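Local coordinates for protein FAD-binding oxidoreductase (Gulosibacter chungangensis, PDB 7PBG) that oxidises 4-ethylphenol with the help of covalently bound FAD, a dehydrogenation that probably gives 4-vinylphenol, at residues Thr5-Val10 and Gly78-Ala83; Ser96-Gly101 and Gly520-Arg525. One frame throughout, in Å; residues are numbered along the deposited sequence.

Interaction 1: residues Thr5-Val10 and Gly78-Ala83; sequences TLPDGV and GIPLHA. With FAD (flavin-adenine dinucleotide), chain C.
Pro7 and Val10 lay the N-terminal loop against Pro80 and Ile79. The site is the entry to strand 81-84 of the PCMH-type FAD-binding domain. The chain leaves helix 64-77 here through a Schellman motif with Gly78 as its C-prime residue. Ile79 N bonds back to Ala74 O and Gly78 N to Asn75 O.

After Thr5, whose OG1 is hydrogen-bonded to Lys54 O, and Leu6, Pro7 is the first residue to meet the other segment. The two proline rings lie obliquely to each other, and Pro7 CB rests 3.6 Å from Pro80 CD and 3.8 Å from Pro80 CG. Pro7 also begins a type II beta turn that ends at Val10. Gly9 takes the positive phi of this turn (87°), and Val10 N closes it with a 3.0 Å bond to Pro7 O. The turn brings Val10 back to the same neighbour segment as Pro7. Both methyls of Val10, CG1 and CG2, lie 4.0 Å from Ile79 CG1. The side chains cross at about a right angle. CG2 stands anti to the carbonyl carbon of Val10, which also takes it to 3.7 Å from Gly78 O. Phe15 covers both Val10 and Ile79, and Ala18 adds to the cover of Ile79. The join is apolar and mostly buried, with helix 12-26 packed against Val10 and Ile79.

Beyond the contact, strand 81-84 carries His82, an FAD-binding residue, to the cofactor. His82 itself takes no part in the packing against the N-terminal loop. With CG anti to the backbone N (chi1 174°), its imidazole meets the adenosine ribose edge-on, CE1 lying 3.1 Å from FAD O3B in the ring plane.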
ATOM      1  N   THR A   5     -25.829 -28.119 -11.335  1.00 28.46           N
ATOM      2  CA  THR A   5     -26.378 -27.053 -10.475  1.00 26.33           C
ATOM      3  C   THR A   5     -26.757 -25.903 -11.413  1.00 27.65           C
ATOM      4  O   THR A   5     -26.216 -25.848 -12.565  1.00 29.34           O
ATOM      5  CB  THR A   5     -25.392 -26.580  -9.387  1.00 28.94           C
ATOM      6  OG1 THR A   5     -24.236 -26.061 -10.036  1.00 26.31           O
ATOM      7  CG2 THR A   5     -24.970 -27.641  -8.397  1.00 27.55           C
ATOM      8  N   LEU A   6     -27.664 -25.050 -10.983  1.00 25.78           N
ATOM      9  CA  LEU A   6     -27.994 -23.811 -11.710  1.00 26.36           C
ATOM     10  C   LEU A   6     -28.038 -22.668 -10.721  1.00 25.97           C
ATOM     11  O   LEU A   6     -28.462 -22.845  -9.588  1.00 24.78           O
ATOM     12  CB  LEU A   6     -29.363 -23.891 -12.388  1.00 26.28           C
ATOM     13  CG  LEU A   6     -29.453 -24.764 -13.633  1.00 26.16           C
ATOM     14  CD1 LEU A   6     -30.891 -24.762 -14.127  1.00 26.84           C
ATOM     15  CD2 LEU A   6     -28.516 -24.289 -14.713  1.00 27.96           C
ATOM     16  N   PRO A   7     -27.703 -21.455 -11.206  1.00 26.65           N
ATOM     17  CA  PRO A   7     -27.836 -20.266 -10.383  1.00 28.31           C
ATOM     18  C   PRO A   7     -29.332 -19.973 -10.198  1.00 34.49           C
ATOM     19  O   PRO A   7     -30.087 -20.047 -11.181  1.00 31.14           O
ATOM     20  CB  PRO A   7     -27.070 -19.183 -11.160  1.00 28.79           C
ATOM     21  CG  PRO A   7     -26.932 -19.690 -12.582  1.00 31.38           C
ATOM     22  CD  PRO A   7     -27.178 -21.185 -12.552  1.00 30.65           C
ATOM     23  N   ASP A   8     -29.729 -19.666  -8.961  1.00 35.99           N
ATOM     24  CA  ASP A   8     -31.076 -19.100  -8.662  1.00 39.65           C
ATOM     25  C   ASP A   8     -31.447 -18.037  -9.709  1.00 39.75           C
ATOM     26  O   ASP A   8     -30.612 -17.157 -10.014  1.00 40.69           O
ATOM     27  CB  ASP A   8     -31.119 -18.518  -7.254  1.00 44.47           C
ATOM     28  CG  ASP A   8     -31.082 -19.575  -6.173  1.00 52.01           C
ATOM     29  OD1 ASP A   8     -31.221 -20.765  -6.512  1.00 56.72           O
ATOM     30  OD2 ASP A   8     -30.925 -19.199  -4.998  1.00 63.78           O
ATOM     31  N   GLY A   9     -32.657 -18.103 -10.270  1.00 36.77           N
ATOM     32  CA  GLY A   9     -33.144 -17.111 -11.243  1.00 31.96           C
ATOM     33  C   GLY A   9     -32.771 -17.420 -12.685  1.00 33.41           C
ATOM     34  O   GLY A   9     -33.221 -16.687 -13.573  1.00 38.77           O
ATOM     35  N   VAL A  10     -31.974 -18.456 -12.948  1.00 27.60           N
ATOM     36  CA  VAL A  10     -31.553 -18.818 -14.328  1.00 27.19           C
ATOM     37  C   VAL A  10     -32.085 -20.230 -14.593  1.00 27.70           C
ATOM     38  O   VAL A  10     -31.695 -21.184 -13.904  1.00 26.68           O
ATOM     39  CB  VAL A  10     -30.029 -18.756 -14.528  1.00 27.50           C
ATOM     40  CG1 VAL A  10     -29.637 -19.245 -15.911  1.00 30.14           C
ATOM     41  CG2 VAL A  10     -29.480 -17.356 -14.249  1.00 31.11           C
ATOM     42  N   GLY A  78     -27.459 -12.790 -16.913  1.00 27.79           N
ATOM     43  CA  GLY A  78     -27.566 -12.675 -15.440  1.00 27.64           C
ATOM     44  C   GLY A  78     -26.984 -13.885 -14.724  1.00 25.49           C
ATOM     45  O   GLY A  78     -27.515 -14.280 -13.689  1.00 27.81           O
ATOM     46  N   ILE A  79     -25.911 -14.454 -15.272  1.00 24.71           N
ATOM     47  CA  ILE A  79     -25.236 -15.651 -14.720  1.00 23.73           C
ATOM     48  C   ILE A  79     -24.034 -15.212 -13.905  1.00 22.63           C
ATOM     49  O   ILE A  79     -23.176 -14.526 -14.456  1.00 23.07           O
ATOM     50  CB  ILE A  79     -24.885 -16.628 -15.851  1.00 26.78           C
ATOM     51  CG1 ILE A  79     -26.174 -17.250 -16.423  1.00 27.15           C
ATOM     52  CG2 ILE A  79     -23.890 -17.650 -15.342  1.00 25.34           C
ATOM     53  CD1 ILE A  79     -25.941 -18.103 -17.637  1.00 29.95           C
ATOM     54  N   PRO A  80     -23.996 -15.545 -12.592  1.00 24.21           N
ATOM     55  CA  PRO A  80     -22.845 -15.233 -11.746  1.00 22.30           C
ATOM     56  C   PRO A  80     -21.589 -16.011 -12.150  1.00 21.39           C
ATOM     57  O   PRO A  80     -21.668 -17.168 -12.645  1.00 21.45           O
ATOM     58  CB  PRO A  80     -23.325 -15.548 -10.335  1.00 24.93           C
ATOM     59  CG  PRO A  80     -24.383 -16.600 -10.525  1.00 24.29           C
ATOM     60  CD  PRO A  80     -25.049 -16.261 -11.842  1.00 24.77           C
ATOM     61  N   LEU A  81     -20.447 -15.318 -12.011  1.00 21.37           N
ATOM     62  CA  LEU A  81     -19.106 -15.829 -12.383  1.00 20.60           C
ATOM     63  C   LEU A  81     -18.248 -15.830 -11.116  1.00 20.59           C
ATOM     64  O   LEU A  81     -18.371 -14.916 -10.280  1.00 20.73           O
ATOM     65  CB  LEU A  81     -18.453 -14.905 -13.423  1.00 20.69           C
ATOM     66  CG  LEU A  81     -19.157 -14.731 -14.764  1.00 20.29           C
ATOM     67  CD1 LEU A  81     -18.364 -13.788 -15.655  1.00 22.20           C
ATOM     68  CD2 LEU A  81     -19.359 -16.085 -15.446  1.00 21.97           C
ATOM     69  N   HIS A  82     -17.341 -16.780 -11.024  1.00 18.52           N
ATOM     70  CA  HIS A  82     -16.252 -16.770 -10.007  1.00 18.22           C
ATOM     71  C   HIS A  82     -14.996 -17.047 -10.779  1.00 18.12           C
ATOM     72  O   HIS A  82     -14.885 -18.155 -11.404  1.00 17.49           O
ATOM     73  CB  HIS A  82     -16.512 -17.763  -8.870  1.00 20.92           C
ATOM     74  CG  HIS A  82     -15.367 -17.883  -7.918  1.00 20.38           C
ATOM     75  ND1 HIS A  82     -14.678 -16.747  -7.441  1.00 19.88           N
ATOM     76  CD2 HIS A  82     -14.813 -18.969  -7.335  1.00 21.35           C
ATOM     77  CE1 HIS A  82     -13.762 -17.149  -6.593  1.00 20.69           C
ATOM     78  NE2 HIS A  82     -13.800 -18.534  -6.528  1.00 19.96           N
ATOM     79  N   ALA A  83     -14.116 -16.054 -10.808  1.00 19.44           N
ATOM     80  CA  ALA A  83     -12.833 -16.114 -11.513  1.00 20.54           C
ATOM     81  C   ALA A  83     -11.709 -16.289 -10.485  1.00 19.39           C
ATOM     82  O   ALA A  83     -11.691 -15.622  -9.425  1.00 18.68           O
ATOM     83  CB  ALA A  83     -12.654 -14.859 -12.305  1.00 20.77           C
TER
HETATM   84  PA  FAD C 601      -6.684 -18.539  -6.134  1.00 17.83           P
HETATM   85  O1A FAD C 601      -7.517 -19.633  -5.549  1.00 19.12           O
HETATM   86  O2A FAD C 601      -6.419 -18.551  -7.620  1.00 18.25           O
HETATM   87  O5B FAD C 601      -7.367 -17.172  -5.781  1.00 16.85           O
HETATM   88  C5B FAD C 601      -7.871 -16.898  -4.481  1.00 16.90           C
HETATM   89  C4B FAD C 601      -9.001 -15.909  -4.628  1.00 18.48           C
HETATM   90  O4B FAD C 601      -8.509 -14.641  -5.153  1.00 18.57           O
HETATM   91  C3B FAD C 601     -10.121 -16.303  -5.604  1.00 18.55           C
HETATM   92  O3B FAD C 601     -11.061 -17.180  -4.989  1.00 20.59           O
HETATM   93  C2B FAD C 601     -10.667 -14.937  -6.049  1.00 17.53           C
HETATM   94  O2B FAD C 601     -11.558 -14.448  -5.064  1.00 19.38           O
HETATM   95  C1B FAD C 601      -9.387 -14.112  -6.132  1.00 18.00           C
HETATM   96  N9A FAD C 601      -8.723 -14.158  -7.409  1.00 19.11           N
HETATM   97  C8A FAD C 601      -7.656 -14.937  -7.727  1.00 18.78           C
HETATM   98  N7A FAD C 601      -7.257 -14.747  -8.950  1.00 19.27           N
HETATM   99  C5A FAD C 601      -8.144 -13.842  -9.484  1.00 17.77           C
HETATM  100  C6A FAD C 601      -8.206 -13.214 -10.732  1.00 18.35           C
HETATM  101  N6A FAD C 601      -7.372 -13.502 -11.740  1.00 18.32           N
HETATM  102  N1A FAD C 601      -9.219 -12.339 -10.928  1.00 20.84           N
HETATM  103  C2A FAD C 601     -10.056 -12.064  -9.896  1.00 20.42           C
HETATM  104  N3A FAD C 601     -10.066 -12.570  -8.669  1.00 20.79           N
HETATM  105  C4A FAD C 601      -9.069 -13.467  -8.530  1.00 18.14           C
HETATM  106  N1  FAD C 601      -1.770 -18.640   2.329  1.00 17.95           N
HETATM  107  C2  FAD C 601      -0.885 -17.665   2.442  1.00 15.61           C
HETATM  108  O2  FAD C 601      -1.114 -16.526   1.960  1.00 16.24           O
HETATM  109  N3  FAD C 601       0.324 -17.873   2.997  1.00 17.11           N
HETATM  110  C4  FAD C 601       0.683 -19.066   3.557  1.00 19.16           C
HETATM  111  O4  FAD C 601       1.840 -19.222   3.991  1.00 23.78           O
HETATM  112  C4X FAD C 601      -0.229 -20.104   3.505  1.00 20.22           C
HETATM  113  N5  FAD C 601       0.109 -21.239   4.056  1.00 21.11           N
HETATM  114  C5X FAD C 601      -0.812 -22.256   3.978  1.00 19.81           C
HETATM  115  C6  FAD C 601      -0.463 -23.492   4.539  1.00 20.38           C
HETATM  116  C7  FAD C 601      -1.300 -24.589   4.460  1.00 19.88           C
HETATM  117  C7M FAD C 601      -0.869 -25.907   5.067  1.00 20.17           C
HETATM  118  C8  FAD C 601      -2.530 -24.448   3.782  1.00 19.02           C
HETATM  119  C8M FAD C 601      -3.472 -25.608   3.670  1.00 21.45           C
HETATM  120  C9  FAD C 601      -2.899 -23.226   3.256  1.00 19.25           C
HETATM  121  C9A FAD C 601      -2.053 -22.104   3.321  1.00 17.27           C
HETATM  122  N10 FAD C 601      -2.368 -20.875   2.748  1.00 19.66           N
HETATM  123  C10 FAD C 601      -1.455 -19.833   2.812  1.00 18.36           C
HETATM  124  C1' FAD C 601      -3.617 -20.666   1.970  1.00 17.57           C
HETATM  125  C2' FAD C 601      -3.462 -20.979   0.473  1.00 19.28           C
HETATM  126  O2' FAD C 601      -2.702 -22.218   0.267  1.00 21.73           O
HETATM  127  C3' FAD C 601      -2.724 -19.904  -0.352  1.00 18.67           C
HETATM  128  O3' FAD C 601      -3.161 -18.620   0.021  1.00 18.55           O
HETATM  129  C4' FAD C 601      -2.846 -20.038  -1.875  1.00 18.94           C
HETATM  130  O4' FAD C 601      -1.738 -19.386  -2.516  1.00 22.16           O
HETATM  131  C5' FAD C 601      -4.143 -19.458  -2.370  1.00 16.78           C
HETATM  132  O5' FAD C 601      -4.618 -20.137  -3.541  1.00 19.89           O
HETATM  133  P   FAD C 601      -4.245 -19.630  -5.008  1.00 19.61           P
HETATM  134  O1P FAD C 601      -4.447 -20.770  -5.961  1.00 19.52           O
HETATM  135  O2P FAD C 601      -2.883 -19.020  -4.911  1.00 19.17           O
HETATM  136  O3P FAD C 601      -5.309 -18.475  -5.307  1.00 18.08           O

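Interaction 2: residues Ser96-Gly101 and Gly520-Arg525; sequences SPMLTG and GIWPER
Leu99 and Met98 meet Trp522, and through this meeting the C-terminal tail packs on the loop that leads into strand 103-106 of the FAD-binding domain.

The contact between the segments is apolar. Leu99 CD2 comes up to the six-membered end of the indole at its edge, near the ring plane. It lies 3.7 Å from Trp522 CZ3 and 3.9 Å from Trp522 CH2, and the two side chains run at a slant. This is methyl-to-edge packing and not a CH-pi contact over a face. Met98 touches more lightly, with CE 4.4 Å from Trp522 CZ2. All three of its side-chain torsions are near -60°, which curls the chain round and brings the methyl, rather than the sulfur, to the indole. Pro516 gives Leu99 a further apolar neighbour.

The polar links reach outward. Trp522 NE1 donates to Asp484 OD1, which holds the indole at its five-membered end, while the six-membered end takes the leucine. On the other loop, Met98 N is bonded to Asn515 OD1.

The indole thus divides its work. Its hydrocarbon rim serves the loop and its N-H is satisfied by a carboxylate, so the N-H of the partly buried ring has a partner, and the ring's six-membered edge makes the apolar contact.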
ATOM      1  N   SER A  96     -14.102 -22.946  -4.958  1.00 20.39           N
ATOM      2  CA  SER A  96     -15.576 -22.976  -4.885  1.00 19.64           C
ATOM      3  C   SER A  96     -16.095 -21.544  -4.900  1.00 19.25           C
ATOM      4  O   SER A  96     -15.513 -20.644  -4.313  1.00 19.54           O
ATOM      5  CB  SER A  96     -16.094 -23.789  -3.713  1.00 20.18           C
ATOM      6  OG  SER A  96     -15.884 -23.213  -2.434  1.00 19.92           O
ATOM      7  N   PRO A  97     -17.235 -21.321  -5.594  1.00 18.92           N
ATOM      8  CA  PRO A  97     -17.896 -20.027  -5.625  1.00 18.04           C
ATOM      9  C   PRO A  97     -18.757 -19.842  -4.381  1.00 17.75           C
ATOM     10  O   PRO A  97     -19.089 -20.804  -3.689  1.00 19.88           O
ATOM     11  CB  PRO A  97     -18.788 -20.189  -6.862  1.00 17.54           C
ATOM     12  CG  PRO A  97     -19.224 -21.608  -6.769  1.00 20.13           C
ATOM     13  CD  PRO A  97     -17.984 -22.351  -6.302  1.00 20.35           C
ATOM     14  N   MET A  98     -19.148 -18.600  -4.150  1.00 20.06           N
ATOM     15  CA  MET A  98     -20.063 -18.239  -3.066  1.00 18.59           C
ATOM     16  C   MET A  98     -21.448 -18.835  -3.316  1.00 20.27           C
ATOM     17  O   MET A  98     -22.088 -19.303  -2.305  1.00 21.06           O
ATOM     18  CB  MET A  98     -20.211 -16.724  -2.942  1.00 20.15           C
ATOM     19  CG  MET A  98     -19.006 -16.056  -2.322  1.00 21.31           C
ATOM     20  SD  MET A  98     -18.671 -16.601  -0.645  1.00 25.16           S
ATOM     21  CE  MET A  98     -20.162 -16.147   0.220  1.00 24.41           C
ATOM     22  N   LEU A  99     -21.921 -18.772  -4.548  1.00 20.21           N
ATOM     23  CA  LEU A  99     -23.313 -19.206  -4.865  1.00 21.45           C
ATOM     24  C   LEU A  99     -23.338 -20.523  -5.632  1.00 21.56           C
ATOM     25  O   LEU A  99     -22.640 -20.700  -6.644  1.00 21.32           O
ATOM     26  CB  LEU A  99     -23.992 -18.149  -5.722  1.00 22.90           C
ATOM     27  CG  LEU A  99     -24.321 -16.828  -5.034  1.00 24.60           C
ATOM     28  CD1 LEU A  99     -25.022 -15.938  -6.048  1.00 26.54           C
ATOM     29  CD2 LEU A  99     -25.161 -17.033  -3.785  1.00 27.45           C
ATOM     30  N   THR A 100     -24.229 -21.424  -5.236  1.00 23.24           N
ATOM     31  CA  THR A 100     -24.470 -22.647  -6.012  1.00 23.12           C
ATOM     32  C   THR A 100     -24.826 -22.247  -7.462  1.00 22.12           C
ATOM     33  O   THR A 100     -25.630 -21.330  -7.602  1.00 24.47           O
ATOM     34  CB  THR A 100     -25.576 -23.455  -5.329  1.00 24.29           C
ATOM     35  OG1 THR A 100     -25.098 -23.786  -4.027  1.00 27.67           O
ATOM     36  CG2 THR A 100     -25.924 -24.678  -6.145  1.00 25.62           C
ATOM     37  N   GLY A 101     -24.260 -22.913  -8.477  1.00 20.87           N
ATOM     38  CA  GLY A 101     -24.625 -22.707  -9.888  1.00 21.56           C
ATOM     39  C   GLY A 101     -23.780 -21.628 -10.547  1.00 22.37           C
ATOM     40  O   GLY A 101     -23.936 -21.421 -11.756  1.00 22.59           O
ATOM     41  N   GLY A 520     -18.681 -10.926   2.076  1.00 21.07           N
ATOM     42  CA  GLY A 520     -19.992 -10.437   2.535  1.00 20.72           C
ATOM     43  C   GLY A 520     -20.518  -9.286   1.696  1.00 21.24           C
ATOM     44  O   GLY A 520     -21.352  -8.490   2.221  1.00 22.22           O
ATOM     45  N   ILE A 521     -19.981  -9.113   0.486  1.00 20.75           N
ATOM     46  CA  ILE A 521     -20.368  -8.012  -0.447  1.00 20.08           C
ATOM     47  C   ILE A 521     -21.408  -8.538  -1.424  1.00 19.92           C
ATOM     48  O   ILE A 521     -21.059  -9.249  -2.408  1.00 18.81           O
ATOM     49  CB  ILE A 521     -19.152  -7.384  -1.153  1.00 19.13           C
ATOM     50  CG1 ILE A 521     -18.087  -6.977  -0.152  1.00 19.93           C
ATOM     51  CG2 ILE A 521     -19.568  -6.235  -2.046  1.00 21.32           C
ATOM     52  CD1 ILE A 521     -16.746  -6.691  -0.783  1.00 20.64           C
ATOM     53  N   TRP A 522     -22.660  -8.165  -1.190  1.00 20.61           N
ATOM     54  CA  TRP A 522     -23.794  -8.676  -1.989  1.00 21.62           C
ATOM     55  C   TRP A 522     -24.272  -7.570  -2.916  1.00 21.61           C
ATOM     56  O   TRP A 522     -24.423  -6.429  -2.502  1.00 21.66           O
ATOM     57  CB  TRP A 522     -24.922  -9.215  -1.118  1.00 21.89           C
ATOM     58  CG  TRP A 522     -24.559 -10.398  -0.285  1.00 23.18           C
ATOM     59  CD1 TRP A 522     -24.086 -10.406   0.999  1.00 23.04           C
ATOM     60  CD2 TRP A 522     -24.535 -11.768  -0.727  1.00 22.62           C
ATOM     61  NE1 TRP A 522     -23.848 -11.689   1.408  1.00 24.56           N
ATOM     62  CE2 TRP A 522     -24.087 -12.550   0.372  1.00 21.89           C
ATOM     63  CE3 TRP A 522     -24.908 -12.414  -1.913  1.00 25.82           C
ATOM     64  CZ2 TRP A 522     -23.973 -13.938   0.301  1.00 23.20           C
ATOM     65  CZ3 TRP A 522     -24.776 -13.779  -1.981  1.00 24.51           C
ATOM     66  CH2 TRP A 522     -24.315 -14.530  -0.893  1.00 24.82           C
ATOM     67  N   PRO A 523     -24.488  -7.877  -4.202  1.00 22.87           N
ATOM     68  CA  PRO A 523     -25.027  -6.912  -5.144  1.00 21.96           C
ATOM     69  C   PRO A 523     -26.498  -6.641  -4.842  1.00 23.71           C
ATOM     70  O   PRO A 523     -27.168  -7.472  -4.220  1.00 22.66           O
ATOM     71  CB  PRO A 523     -24.890  -7.600  -6.504  1.00 24.31           C
ATOM     72  CG  PRO A 523     -25.029  -9.062  -6.143  1.00 24.24           C
ATOM     73  CD  PRO A 523     -24.323  -9.210  -4.805  1.00 21.16           C
ATOM     74  N   GLU A 524     -26.920  -5.439  -5.227  1.00 23.33           N
ATOM     75  CA  GLU A 524     -28.268  -4.902  -4.931  1.00 27.34           C
ATOM     76  C   GLU A 524     -29.358  -5.924  -5.279  1.00 24.99           C
ATOM     77  O   GLU A 524     -30.291  -6.050  -4.462  1.00 25.41           O
ATOM     78  CB  GLU A 524     -28.532  -3.609  -5.706  1.00 29.47           C
ATOM     79  CG  GLU A 524     -29.809  -2.933  -5.241  1.00 35.62           C
ATOM     80  CD  GLU A 524     -29.966  -1.466  -5.599  1.00 46.52           C
ATOM     81  OE1 GLU A 524     -29.741  -1.128  -6.766  1.00 48.17           O
ATOM     82  OE2 GLU A 524     -30.335  -0.668  -4.703  1.00 60.42           O
ATOM     83  N   ARG A 525     -29.211  -6.697  -6.367  1.00 23.49           N
ATOM     84  CA  ARG A 525     -30.304  -7.600  -6.812  1.00 24.66           C
ATOM     85  C   ARG A 525     -30.490  -8.745  -5.791  1.00 25.00           C
ATOM     86  O   ARG A 525     -31.600  -9.324  -5.749  1.00 25.50           O
ATOM     87  CB  ARG A 525     -30.067  -8.093  -8.241  1.00 24.90           C
ATOM     88  CG  ARG A 525     -28.872  -9.023  -8.376  1.00 23.86           C
ATOM     89  CD  ARG A 525     -28.612  -9.404  -9.815  1.00 26.73           C
ATOM     90  NE  ARG A 525     -27.461 -10.298  -9.834  1.00 25.23           N
ATOM     91  CZ  ARG A 525     -27.472 -11.586  -9.490  1.00 27.57           C
ATOM     92  NH1 ARG A 525     -28.596 -12.205  -9.186  1.00 29.05           N
ATOM     93  NH2 ARG A 525     -26.342 -12.269  -9.468  1.00 26.87           N
TER

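Interactions 1 and 2 have centres about 9 Å apart and follow each other along the chain: 78-83 comes before 96-101. Both lie at the four-stranded mixed sheet. Segment 78-83 runs into strand 81-84, and the loop of interaction 2 leads into its parallel neighbour, strand 103-106. The segments also touch directly. Pro7 CD lies 3.3 Å from Gly101 O, and His82 CD2 packs 3.7 Å from Pro97 CA. Both chain ends are therefore gathered at the FAD-binding domain, the N-terminal loop in interaction 1 and the C-terminal tail in interaction 2. FAD is reached from interaction 1 through His82, beyond the packed residues; the Met98 side chain of interaction 2 is about 8 Å from it.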